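PDB 7OSK: arabinogalactan endo-1,4-beta-galactosidase from Ignisphaera aggregans, which probably hydrolyses internal beta-1,4-galactosidic bonds of galactan and arabinogalactan, this chain being the glycoside hydrolase family 53 catalytic part of a longer protein. Local coordinates for residues G211-A216 with D246-S251; N41-L46 with D333-L338; D119-A124 with K174-H179; P159-A164 with G195-D200. All blocks are in the same frame, centred on the assembly; numbering follows the deposited sequence.

Contact 1: G211-A216 with D246-S251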
loop_
_atom_site.group_PDB
_atom_site.type_symbol
_atom_site.label_atom_id
_atom_site.label_comp_id
_atom_site.label_asym_id
_atom_site.label_seq_id
_atom_site.Cartn_x
_atom_site.Cartn_y
_atom_site.Cartn_z
ATOM N N GLY A 211 -0.797 1.859 23.424
ATOM C CA GLY A 211 0.553 2.040 23.918
ATOM C C GLY A 211 1.577 1.713 22.848
ATOM O O GLY A 211 2.545 2.448 22.659
ATOM N N LEU A 212 1.359 0.605 22.144
ATOM C CA LEU A 212 2.256 0.188 21.073
ATOM C C LEU A 212 2.135 1.114 19.871
ATOM O O LEU A 212 3.127 1.420 19.211
ATOM C CB LEU A 212 1.957 -1.255 20.655
ATOM C CG LEU A 212 2.298 -2.329 21.692
ATOM C CD1 LEU A 212 1.800 -3.694 21.242
ATOM C CD2 LEU A 212 3.795 -2.371 21.954
ATOM N N LEU A 213 0.917 1.559 19.589
ATOM C CA LEU A 213 0.681 2.457 18.468
ATOM C C LEU A 213 1.367 3.794 18.728
ATOM O O LEU A 213 2.029 4.343 17.848
ATOM C CB LEU A 213 -0.820 2.652 18.244
ATOM C CG LEU A 213 -1.322 2.767 16.802
ATOM C CD1 LEU A 213 -0.905 1.573 15.957
ATOM C CD2 LEU A 213 -2.836 2.901 16.798
ATOM N N LYS A 214 1.218 4.306 19.946
ATOM C CA LYS A 214 1.867 5.552 20.344
ATOM C C LYS A 214 3.388 5.428 20.345
ATOM O O LYS A 214 4.093 6.358 19.959
ATOM C CB LYS A 214 1.389 5.981 21.732
ATOM C CG LYS A 214 0.006 6.614 21.756
ATOM C CD LYS A 214 -0.372 7.041 23.166
ATOM C CE LYS A 214 -1.698 7.782 23.189
ATOM N NZ LYS A 214 -2.103 8.150 24.572
ATOM N N ALA A 215 3.884 4.277 20.789
ATOM C CA ALA A 215 5.321 4.034 20.890
ATOM C C ALA A 215 6.011 4.155 19.536
ATOM O O ALA A 215 7.087 4.747 19.425
ATOM C CB ALA A 215 5.576 2.664 21.482
ATOM N N ALA A 216 5.392 3.582 18.510
ATOM C CA ALA A 216 5.916 3.682 17.156
ATOM C C ALA A 216 5.906 5.130 16.689
ATOM O O ALA A 216 6.876 5.607 16.108
ATOM C CB ALA A 216 5.109 2.819 16.212
ATOM N N ASP A 246 -12.837 7.272 16.350
ATOM C CA ASP A 246 -13.265 8.010 17.537
ATOM C C ASP A 246 -12.504 7.537 18.768
ATOM O O ASP A 246 -11.948 8.343 19.517
ATOM C CB ASP A 246 -14.770 7.844 17.774
ATOM C CG ASP A 246 -15.613 8.706 16.853
ATOM O OD1 ASP A 246 -15.084 9.178 15.825
ATOM O OD2 ASP A 246 -16.807 8.905 17.160
ATOM N N ARG A 247 -12.480 6.224 18.977
ATOM C CA ARG A 247 -11.810 5.653 20.136
ATOM C C ARG A 247 -10.303 5.871 20.048
ATOM O O ARG A 247 -9.620 5.966 21.067
ATOM C CB ARG A 247 -12.123 4.161 20.257
ATOM C CG ARG A 247 -11.833 3.579 21.634
ATOM C CD ARG A 247 -12.172 2.097 21.696
ATOM N NE ARG A 247 -12.020 1.556 23.044
ATOM C CZ ARG A 247 -12.126 0.268 23.351
ATOM N NH1 ARG A 247 -12.381 -0.629 22.406
ATOM N NH2 ARG A 247 -11.973 -0.129 24.605
ATOM N N LEU A 248 -9.789 5.957 18.825
ATOM C CA LEU A 248 -8.363 6.170 18.610
ATOM C C LEU A 248 -7.973 7.613 18.925
ATOM O O LEU A 248 -7.012 7.864 19.651
ATOM C CB LEU A 248 -7.984 5.820 17.168
ATOM C CG LEU A 248 -6.539 5.380 16.921
ATOM C CD1 LEU A 248 -6.256 4.048 17.603
ATOM C CD2 LEU A 248 -6.261 5.286 15.429
ATOM N N ILE A 249 -8.726 8.556 18.369
ATOM C CA ILE A 249 -8.497 9.973 18.618
ATOM C C ILE A 249 -8.637 10.288 20.107
ATOM O O ILE A 249 -7.818 11.009 20.675
ATOM C CB ILE A 249 -9.475 10.848 17.795
ATOM C CG1 ILE A 249 -9.126 10.745 16.304
ATOM C CG2 ILE A 249 -9.445 12.309 18.267
ATOM C CD1 ILE A 249 -10.021 11.554 15.380
ATOM N N ASN A 250 -9.673 9.741 20.733
ATOM C CA ASN A 250 -9.903 9.952 22.158
ATOM C C ASN A 250 -8.799 9.348 23.027
ATOM O O ASN A 250 -8.607 9.770 24.167
ATOM C CB ASN A 250 -11.257 9.366 22.569
ATOM C CG ASN A 250 -12.430 10.183 22.054
ATOM O OD1 ASN A 250 -12.316 11.388 21.830
ATOM N ND2 ASN A 250 -13.569 9.527 21.871
ATOM N N SER A 251 -8.078 8.367 22.489
ATOM C CA SER A 251 -7.021 7.691 23.241
ATOM C C SER A 251 -5.701 8.462 23.212
ATOM O O SER A 251 -4.723 8.052 23.841
ATOM C CB SER A 251 -6.798 6.280 22.695
ATOM O OG SER A 251 -7.931 5.459 22.917
#
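A lysine-to-carbonyl hydrogen bond and a small leucine contact join Lys214 and Leu213, on helix 206-223, to Leu248 in the last turn of helix 238-250 and to Ser251 just beyond it, the two being consecutive helices in the outer layer of the barrel. The backbones stay well apart, 9.8 Å between the CA atoms of Leu213 and Leu248, which leaves the bridging to side chains. Lys214 is extended beyond CG and brings NZ to 2.7 Å from Ser251 O, in the carbonyl plane, with a C=O...N angle of 153°. This carbonyl lies just past the last helical turn, where the helix dipole would probably favour a positive amine. Ser251 is held by its own hydroxyl, since OG donates to Arg247 O at 2.6 Å, and the same OG also hydrogen-bonds Trp206 NE1. On the buried side of the polar bridge, Leu213 CD2 touches Leu248 CD1 at 3.7 Å, the two side chains crossing at about a right angle. With an alanine in place of Lys214, Ser251 O would probably be left without its amine partner, and the two helices without this polar tie. Leu213 also packs on Ile188 of strand 185-188 and on Phe196 of the following loop, while Leu248 reaches Trp206 at the start of helix 206-223.

Contact 2: N41-L46 with D333-L338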
loop_
_atom_site.group_PDB
_atom_site.type_symbol
_atom_site.label_atom_id
_atom_site.label_comp_id
_atom_site.label_asym_id
_atom_site.label_seq_id
_atom_site.Cartn_x
_atom_site.Cartn_y
_atom_site.Cartn_z
ATOM N N ASN A 41 -11.885 9.932 -19.187
ATOM C CA ASN A 41 -12.317 11.301 -18.947
ATOM C C ASN A 41 -11.380 12.010 -17.972
ATOM O O ASN A 41 -10.921 11.406 -17.007
ATOM C CB ASN A 41 -13.746 11.320 -18.406
ATOM C CG ASN A 41 -14.768 11.633 -19.476
ATOM O OD1 ASN A 41 -15.273 12.754 -19.555
ATOM N ND2 ASN A 41 -15.076 10.646 -20.311
ATOM N N PRO A 42 -11.072 13.292 -18.227
ATOM C CA PRO A 42 -10.286 14.009 -17.218
ATOM C C PRO A 42 -11.085 14.229 -15.936
ATOM O O PRO A 42 -12.315 14.182 -15.974
ATOM C CB PRO A 42 -9.963 15.341 -17.904
ATOM C CG PRO A 42 -10.097 15.065 -19.363
ATOM C CD PRO A 42 -11.204 14.068 -19.471
ATOM N N VAL A 43 -10.389 14.447 -14.824
ATOM C CA VAL A 43 -11.030 14.759 -13.550
ATOM C C VAL A 43 -10.907 16.261 -13.278
ATOM O O VAL A 43 -9.837 16.728 -12.886
ATOM C CB VAL A 43 -10.400 13.965 -12.388
ATOM C CG1 VAL A 43 -11.092 14.296 -11.074
ATOM C CG2 VAL A 43 -10.474 12.471 -12.667
ATOM N N PRO A 44 -11.999 17.023 -13.489
ATOM C CA PRO A 44 -11.930 18.484 -13.357
ATOM C C PRO A 44 -11.452 18.966 -11.988
ATOM O O PRO A 44 -11.977 18.536 -10.963
ATOM C CB PRO A 44 -13.381 18.927 -13.596
ATOM C CG PRO A 44 -13.995 17.833 -14.375
ATOM C CD PRO A 44 -13.349 16.579 -13.883
ATOM N N GLY A 45 -10.460 19.851 -11.984
ATOM C CA GLY A 45 -10.010 20.492 -10.762
ATOM C C GLY A 45 -9.032 19.670 -9.947
ATOM O O GLY A 45 -8.690 20.045 -8.825
ATOM N N LEU A 46 -8.576 18.553 -10.502
ATOM C CA LEU A 46 -7.665 17.664 -9.789
ATOM C C LEU A 46 -6.301 18.338 -9.577
ATOM O O LEU A 46 -5.635 18.692 -10.551
ATOM C CB LEU A 46 -7.497 16.349 -10.556
ATOM C CG LEU A 46 -6.724 15.232 -9.850
ATOM C CD1 LEU A 46 -7.425 14.788 -8.573
ATOM C CD2 LEU A 46 -6.536 14.051 -10.786
ATOM N N ASP A 333 -12.181 6.686 -11.931
ATOM C CA ASP A 333 -13.408 6.928 -11.180
ATOM C C ASP A 333 -13.155 6.941 -9.673
ATOM O O ASP A 333 -13.862 7.618 -8.926
ATOM C CB ASP A 333 -14.463 5.876 -11.531
ATOM C CG ASP A 333 -14.998 6.034 -12.943
ATOM O OD1 ASP A 333 -14.745 7.087 -13.565
ATOM O OD2 ASP A 333 -15.677 5.107 -13.431
ATOM N N LEU A 334 -12.143 6.199 -9.231
ATOM C CA LEU A 334 -11.766 6.193 -7.822
ATOM C C LEU A 334 -11.108 7.521 -7.452
ATOM O O LEU A 334 -11.393 8.091 -6.398
ATOM C CB LEU A 334 -10.823 5.028 -7.516
ATOM C CG LEU A 334 -10.511 4.792 -6.034
ATOM C CD1 LEU A 334 -11.754 4.335 -5.283
ATOM C CD2 LEU A 334 -9.389 3.778 -5.875
ATOM N N ILE A 335 -10.227 8.004 -8.324
ATOM C CA ILE A 335 -9.599 9.309 -8.140
ATOM C C ILE A 335 -10.668 10.395 -8.132
ATOM O O ILE A 335 -10.627 11.319 -7.317
ATOM C CB ILE A 335 -8.558 9.603 -9.250
ATOM C CG1 ILE A 335 -7.370 8.643 -9.119
ATOM C CG2 ILE A 335 -8.086 11.061 -9.182
ATOM C CD1 ILE A 335 -6.269 8.837 -10.158
ATOM N N ALA A 336 -11.625 10.278 -9.045
ATOM C CA ALA A 336 -12.713 11.241 -9.137
ATOM C C ALA A 336 -13.592 11.181 -7.893
ATOM O O ALA A 336 -13.888 12.206 -7.282
ATOM C CB ALA A 336 -13.541 10.984 -10.385
ATOM N N ALA A 337 -14.005 9.972 -7.524
ATOM C CA ALA A 337 -14.860 9.775 -6.359
ATOM C C ALA A 337 -14.199 10.310 -5.094
ATOM O O ALA A 337 -14.849 10.943 -4.267
ATOM C CB ALA A 337 -15.195 8.303 -6.195
ATOM N N LEU A 338 -12.904 10.054 -4.948
ATOM C CA LEU A 338 -12.177 10.487 -3.764
ATOM C C LEU A 338 -12.096 12.007 -3.676
ATOM O O LEU A 338 -12.297 12.583 -2.607
ATOM C CB LEU A 338 -10.769 9.888 -3.752
ATOM C CG LEU A 338 -9.870 10.337 -2.595
ATOM C CD1 LEU A 338 -10.528 10.069 -1.248
ATOM C CD2 LEU A 338 -8.517 9.648 -2.675
#
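Val43 and Ala336 bring their CA atoms to 5.9 Å, where an irregular chain leading into strand 51-55 runs against helix 324-342 and folds into a type II beta turn from Val43 to Leu46. The turn has Pro44 and Gly45 at its two central positions, Gly45 with phi 83°, and is closed by Leu46 N donating to Val43 O at 3.3 Å. Both ends of the turn point side chains at the helix, and the contact between the two segments is wholly apolar. Val43 straddles Ala336 with its two methyls: CG1 lies 4.0 Å from Ala336 CA, and CG2 lies 4.1 Å from Ala336 CB. The small alanine lets the chain at Val43 come this near to the helix backbone. At the other end of the turn, Leu46 meets Ile335 with both branches, CD2 at 3.7 Å and CD1 at 3.8 Å from Ile335 CG2, so that a single methyl abuts the forked end of the leucine. Ile335 CG2 is the branch lying anti to the backbone N, while CG1 stands beside that N (chi1 -67°); the two side chains cross at about a right angle. Ile335 also reaches Ile349 of strand 346-352 and Phe50, and Leu46 packs on Val394 and Tyr395. Val43 shares a backbone hydrogen bond with Val394, which brings the end of the modelled chain alongside. The arrangement is a Pro-Gly type II turn applied to the outside of a (beta/alpha)8 barrel, where the chain entering the first strand packs on the helix between the seventh and eighth strands.

Contact 3: D119-A124 with K174-H179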
loop_
_atom_site.group_PDB
_atom_site.type_symbol
_atom_site.label_atom_id
_atom_site.label_comp_id
_atom_site.label_asym_id
_atom_site.label_seq_id
_atom_site.Cartn_x
_atom_site.Cartn_y
_atom_site.Cartn_z
ATOM N N ASP A 119 16.794 0.741 -0.426
ATOM C CA ASP A 119 17.574 1.006 -1.628
ATOM C C ASP A 119 16.679 1.490 -2.760
ATOM O O ASP A 119 17.085 2.325 -3.566
ATOM C CB ASP A 119 18.340 -0.240 -2.073
ATOM C CG ASP A 119 19.061 -0.033 -3.392
ATOM O OD1 ASP A 119 20.143 0.593 -3.388
ATOM O OD2 ASP A 119 18.540 -0.486 -4.433
ATOM N N PHE A 120 15.462 0.963 -2.819
ATOM C CA PHE A 120 14.518 1.359 -3.856
ATOM C C PHE A 120 13.927 2.727 -3.540
ATOM O O PHE A 120 13.803 3.579 -4.420
ATOM C CB PHE A 120 13.404 0.321 -3.997
ATOM C CG PHE A 120 12.544 0.524 -5.210
ATOM C CD1 PHE A 120 12.995 0.148 -6.464
ATOM C CD2 PHE A 120 11.288 1.092 -5.100
ATOM C CE1 PHE A 120 12.211 0.333 -7.583
ATOM C CE2 PHE A 120 10.499 1.279 -6.218
ATOM C CZ PHE A 120 10.961 0.899 -7.459
ATOM N N ALA A 121 13.565 2.927 -2.277
ATOM C CA ALA A 121 12.996 4.193 -1.829
ATOM C C ALA A 121 13.993 5.327 -2.028
ATOM O O ALA A 121 13.609 6.461 -2.304
ATOM C CB ALA A 121 12.579 4.100 -0.371
ATOM N N ALA A 122 15.277 5.011 -1.883
ATOM C CA ALA A 122 16.336 5.994 -2.075
ATOM C C ALA A 122 16.393 6.440 -3.531
ATOM O O ALA A 122 16.505 7.632 -3.822
ATOM C CB ALA A 122 17.679 5.420 -1.643
ATOM N N LYS A 123 16.310 5.475 -4.440
ATOM C CA LYS A 123 16.358 5.758 -5.868
ATOM C C LYS A 123 15.103 6.497 -6.316
ATOM O O LYS A 123 15.160 7.357 -7.195
ATOM C CB LYS A 123 16.523 4.462 -6.663
ATOM C CG LYS A 123 17.869 3.784 -6.454
ATOM C CD LYS A 123 17.906 2.403 -7.090
ATOM C CE LYS A 123 19.203 1.677 -6.766
ATOM N NZ LYS A 123 19.201 0.283 -7.289
ATOM N N ALA A 124 13.971 6.159 -5.704
ATOM C CA ALA A 124 12.702 6.802 -6.021
ATOM C C ALA A 124 12.706 8.264 -5.588
ATOM O O ALA A 124 12.322 9.148 -6.357
ATOM C CB ALA A 124 11.555 6.062 -5.362
ATOM N N LYS A 174 16.026 5.913 11.012
ATOM C CA LYS A 174 17.376 6.469 11.036
ATOM C C LYS A 174 18.229 5.836 9.941
ATOM O O LYS A 174 19.133 6.474 9.401
ATOM C CB LYS A 174 18.036 6.257 12.402
ATOM C CG LYS A 174 18.007 7.476 13.318
ATOM C CD LYS A 174 18.853 8.617 12.761
ATOM C CE LYS A 174 18.846 9.823 13.682
ATOM N NZ LYS A 174 19.456 11.012 13.028
ATOM N N TYR A 175 17.940 4.576 9.624
ATOM C CA TYR A 175 18.640 3.872 8.556
ATOM C C TYR A 175 18.273 4.462 7.195
ATOM O O TYR A 175 19.146 4.707 6.358
ATOM C CB TYR A 175 18.315 2.374 8.603
ATOM C CG TYR A 175 18.895 1.559 7.467
ATOM C CD1 TYR A 175 18.197 1.401 6.276
ATOM C CD2 TYR A 175 20.130 0.939 7.589
ATOM C CE1 TYR A 175 18.716 0.655 5.236
ATOM C CE2 TYR A 175 20.658 0.188 6.552
ATOM C CZ TYR A 175 19.947 0.051 5.378
ATOM O OH TYR A 175 20.467 -0.695 4.343
ATOM N N MET A 176 16.983 4.706 6.985
ATOM C CA MET A 176 16.500 5.225 5.710
ATOM C C MET A 176 16.965 6.662 5.478
ATOM O O MET A 176 17.246 7.056 4.345
ATOM C CB MET A 176 14.972 5.162 5.649
ATOM C CG MET A 176 14.389 3.811 6.021
ATOM S SD MET A 176 12.646 3.625 5.606
ATOM C CE MET A 176 12.731 3.611 3.816
ATOM N N ALA A 177 17.047 7.438 6.554
ATOM C CA ALA A 177 17.440 8.842 6.462
ATOM C C ALA A 177 18.868 8.989 5.940
ATOM O O ALA A 177 19.179 9.946 5.228
ATOM C CB ALA A 177 17.305 9.519 7.819
ATOM N N GLU A 178 19.728 8.036 6.284
ATOM C CA GLU A 178 21.145 8.123 5.943
ATOM C C GLU A 178 21.428 7.661 4.520
ATOM O O GLU A 178 22.375 8.128 3.883
ATOM C CB GLU A 178 21.972 7.308 6.933
ATOM C CG GLU A 178 21.966 7.899 8.323
ATOM C CD GLU A 178 22.478 9.328 8.344
ATOM O OE1 GLU A 178 23.477 9.609 7.644
ATOM O OE2 GLU A 178 21.881 10.164 9.055
ATOM N N HIS A 179 20.601 6.750 4.022
ATOM C CA HIS A 179 20.676 6.338 2.628
ATOM C C HIS A 179 19.824 7.268 1.769
ATOM O O HIS A 179 19.513 6.954 0.620
ATOM C CB HIS A 179 20.225 4.885 2.475
ATOM C CG HIS A 179 21.060 3.912 3.250
ATOM N ND1 HIS A 179 21.104 3.903 4.628
ATOM C CD2 HIS A 179 21.888 2.922 2.841
ATOM C CE1 HIS A 179 21.921 2.948 5.033
ATOM N NE2 HIS A 179 22.408 2.336 3.970
#
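Ala122 CB lies against the backbone carbonyl of His179, 3.3 Å from its O, and beside it Ala121 CB meets the methyl CE of Met176 at 4.2 Å. These are the two points at which segment 119-124 touches segment 174-179, and both use alanine methyls, so the chains can approach to 6.4 Å between the CA atoms of Ala122 and His179. Met176 spans a wider gap by its length: its chain runs out with SD nearly anti to CA (chi2 -167°), then turns at the last bond (chi3 68°), which aims CE at Ala121. The His179 ring folds back toward Tyr175. Its ND1 donates to Tyr175 O at 2.7 Å, a bent bond with an N-H...O angle of 146° and the acceptor lying out of the imidazole plane. The same fold-back sets CE1 of His179 over one face of the Tyr175 ring, 3.4 Å above its plane and offset toward the rim. Ring and carbonyl of Tyr175 thus hold His179 from two places. On the other helix, Lys123 NZ pairs with Asp119 OD2 at 3.0 Å, taking the syn lone pair, in a salt bridge one turn long. Further out, Tyr175 packs on Leu114, Pro115 and Thr118 at the beginning of helix 114-126, and Met176 also reaches Thr118. Ala181, just after the contact, touches both Ala121 and Ala122, and Ala121 rests inward on Leu93 of strand 90-95, so the two neighbouring helices, 114-126 and 158-178, meet on the outside of the barrel wall.

Contact 4: P159-A164 with G195-D200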
loop_
_atom_site.group_PDB
_atom_site.type_symbol
_atom_site.label_atom_id
_atom_site.label_comp_id
_atom_site.label_asym_id
_atom_site.label_seq_id
_atom_site.Cartn_x
_atom_site.Cartn_y
_atom_site.Cartn_z
ATOM N N PRO A 159 5.858 -4.573 28.282
ATOM C CA PRO A 159 6.768 -3.431 28.436
ATOM C C PRO A 159 7.992 -3.525 27.527
ATOM O O PRO A 159 8.401 -2.522 26.942
ATOM C CB PRO A 159 7.180 -3.504 29.910
ATOM C CG PRO A 159 6.087 -4.250 30.574
ATOM C CD PRO A 159 5.630 -5.258 29.567
ATOM N N GLU A 160 8.562 -4.720 27.414
ATOM C CA GLU A 160 9.715 -4.937 26.550
ATOM C C GLU A 160 9.328 -4.736 25.088
ATOM O O GLU A 160 10.142 -4.301 24.274
ATOM C CB GLU A 160 10.288 -6.340 26.762
ATOM C CG GLU A 160 10.765 -6.609 28.184
ATOM C CD GLU A 160 11.198 -8.051 28.397
ATOM O OE1 GLU A 160 11.231 -8.818 27.412
ATOM O OE2 GLU A 160 11.506 -8.421 29.549
ATOM N N LEU A 161 8.079 -5.050 24.763
ATOM C CA LEU A 161 7.587 -4.910 23.398
ATOM C C LEU A 161 7.461 -3.440 23.013
ATOM O O LEU A 161 7.763 -3.061 21.882
ATOM C CB LEU A 161 6.238 -5.619 23.241
ATOM C CG LEU A 161 5.630 -5.656 21.836
ATOM C CD1 LEU A 161 6.558 -6.349 20.847
ATOM C CD2 LEU A 161 4.273 -6.346 21.871
ATOM N N VAL A 162 7.012 -2.615 23.956
ATOM C CA VAL A 162 6.925 -1.176 23.731
ATOM C C VAL A 162 8.313 -0.621 23.439
ATOM O O VAL A 162 8.484 0.234 22.569
ATOM C CB VAL A 162 6.323 -0.435 24.948
ATOM C CG1 VAL A 162 6.328 1.071 24.721
ATOM C CG2 VAL A 162 4.909 -0.918 25.225
ATOM N N GLU A 163 9.302 -1.113 24.178
ATOM C CA GLU A 163 10.684 -0.703 23.978
ATOM C C GLU A 163 11.195 -1.196 22.626
ATOM O O GLU A 163 12.109 -0.608 22.046
ATOM C CB GLU A 163 11.572 -1.238 25.107
ATOM C CG GLU A 163 12.903 -0.513 25.249
ATOM C CD GLU A 163 12.748 0.886 25.823
ATOM O OE1 GLU A 163 12.451 1.002 27.032
ATOM O OE2 GLU A 163 12.922 1.868 25.069
ATOM N N ALA A 164 10.596 -2.274 22.127
ATOM C CA ALA A 164 11.020 -2.877 20.868
ATOM C C ALA A 164 10.499 -2.100 19.663
ATOM O O ALA A 164 11.258 -1.798 18.742
ATOM C CB ALA A 164 10.565 -4.326 20.794
ATOM N N GLY A 195 -6.322 -4.361 15.238
ATOM C CA GLY A 195 -5.062 -4.096 15.900
ATOM C C GLY A 195 -3.899 -4.750 15.180
ATOM O O GLY A 195 -4.043 -5.242 14.061
ATOM N N PHE A 196 -2.742 -4.749 15.835
ATOM C CA PHE A 196 -1.528 -5.365 15.303
ATOM C C PHE A 196 -0.732 -5.965 16.451
ATOM O O PHE A 196 -1.033 -5.711 17.614
ATOM C CB PHE A 196 -0.666 -4.357 14.516
ATOM C CG PHE A 196 -0.018 -3.271 15.361
ATOM C CD1 PHE A 196 -0.647 -2.747 16.485
ATOM C CD2 PHE A 196 1.227 -2.764 15.010
ATOM C CE1 PHE A 196 -0.044 -1.749 17.240
ATOM C CE2 PHE A 196 1.832 -1.766 15.764
ATOM C CZ PHE A 196 1.198 -1.260 16.877
ATOM N N LEU A 197 0.277 -6.765 16.118
ATOM C CA LEU A 197 1.123 -7.405 17.121
ATOM C C LEU A 197 0.297 -8.243 18.096
ATOM O O LEU A 197 0.332 -8.015 19.306
ATOM C CB LEU A 197 1.930 -6.351 17.885
ATOM C CG LEU A 197 3.008 -5.620 17.084
ATOM C CD1 LEU A 197 3.543 -4.443 17.879
ATOM C CD2 LEU A 197 4.129 -6.573 16.718
ATOM N N TRP A 198 -0.444 -9.213 17.565
ATOM C CA TRP A 198 -1.331 -10.033 18.384
ATOM C C TRP A 198 -0.560 -10.933 19.349
ATOM O O TRP A 198 0.546 -11.375 19.038
ATOM C CB TRP A 198 -2.228 -10.898 17.499
ATOM C CG TRP A 198 -3.219 -10.120 16.694
ATOM C CD1 TRP A 198 -3.586 -8.823 16.881
ATOM C CD2 TRP A 198 -3.969 -10.590 15.570
ATOM N NE1 TRP A 198 -4.522 -8.453 15.945
ATOM C CE2 TRP A 198 -4.773 -9.523 15.128
ATOM C CE3 TRP A 198 -4.039 -11.812 14.894
ATOM C CZ2 TRP A 198 -5.634 -9.637 14.042
ATOM C CZ3 TRP A 198 -4.896 -11.923 13.817
ATOM C CH2 TRP A 198 -5.682 -10.843 13.401
ATOM N N PRO A 199 -1.144 -11.215 20.528
ATOM C CA PRO A 199 -2.425 -10.699 21.026
ATOM C C PRO A 199 -2.288 -9.388 21.804
ATOM O O PRO A 199 -3.303 -8.777 22.136
ATOM C CB PRO A 199 -2.907 -11.823 21.943
ATOM C CG PRO A 199 -1.654 -12.405 22.491
ATOM C CD PRO A 199 -0.594 -12.246 21.427
ATOM N N ASP A 200 -1.055 -8.962 22.075
ATOM C CA ASP A 200 -0.801 -7.819 22.956
ATOM C C ASP A 200 -1.416 -6.505 22.469
ATOM O O ASP A 200 -1.743 -5.632 23.278
ATOM C CB ASP A 200 0.704 -7.630 23.142
ATOM C CG ASP A 200 1.325 -8.714 24.003
ATOM O OD1 ASP A 200 1.012 -9.905 23.779
ATOM O OD2 ASP A 200 2.120 -8.376 24.910
#
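Leu161 pushes its CD2 methyl between Asp200 and Leu197, lying 4.0 Å from Asp200 CB and 4.5 Å from Leu197 CD1. This joins the first turns of helix 158-178 to the loop that follows strand 185-188 in the (beta/alpha)8 barrel, on the side where the strands end and where glycoside hydrolases of this fold carry their active site. The backbones are well separated, 8.9 Å between the CA atoms of Leu161 and Asp200, and a single leucine bridges them. With CG anti to the backbone N (chi1 -176°), Leu161 stands out from its helix toward the loop, and its CD2 branch does the touching. It meets the CB methylene of Asp200 rather than the carboxylate, the two side chains approaching at a slant. The Asp200 carboxylate is turned beside its own backbone N (chi1 -71°), and its OD1 has a long, weak ion pair with Lys149. The loop has an unusual course here: Leu197 takes a left-handed backbone conformation, and the peptide bond between Trp198 and Pro199 is cis. Leu197 and Asp200 both point toward the helix. The neighbouring Trp198 is tied down elsewhere, its NE1 hydrogen-bonded to Asn194 O and its backbone to Gln147. Leu161 is buried, with Trp153 from a loop and Leu212 of helix 206-223 also packing on it. Leu197 also leans on the residue before it, its CD1 lying 3.8 Å above one face of the Phe196 ring, offset toward the rim.

Overall arrangement
All four contacts involve the helices that surround one eight-stranded barrel. Contacts 1 and 4 are close neighbours, with centres 13 Å apart, and touch directly: Leu213 CD1 meets Phe196 CZ at 3.6 Å, and Leu212 CD1 meets Leu161 CD2 at 3.7 Å, so helix 206-223 links the two. Contacts 3 and 4 use opposite ends of helix 158-178, their centres 26 Å apart. Contact 2 stands alone across the barrel, its centre 40 Å from that of contact 4, and joins parts of the chain nearly 290 residues apart, enclosing the others in sequence. None lies at the calcium site of Asp301, Asp303, His305, Asn307, Asn370 and Glu373.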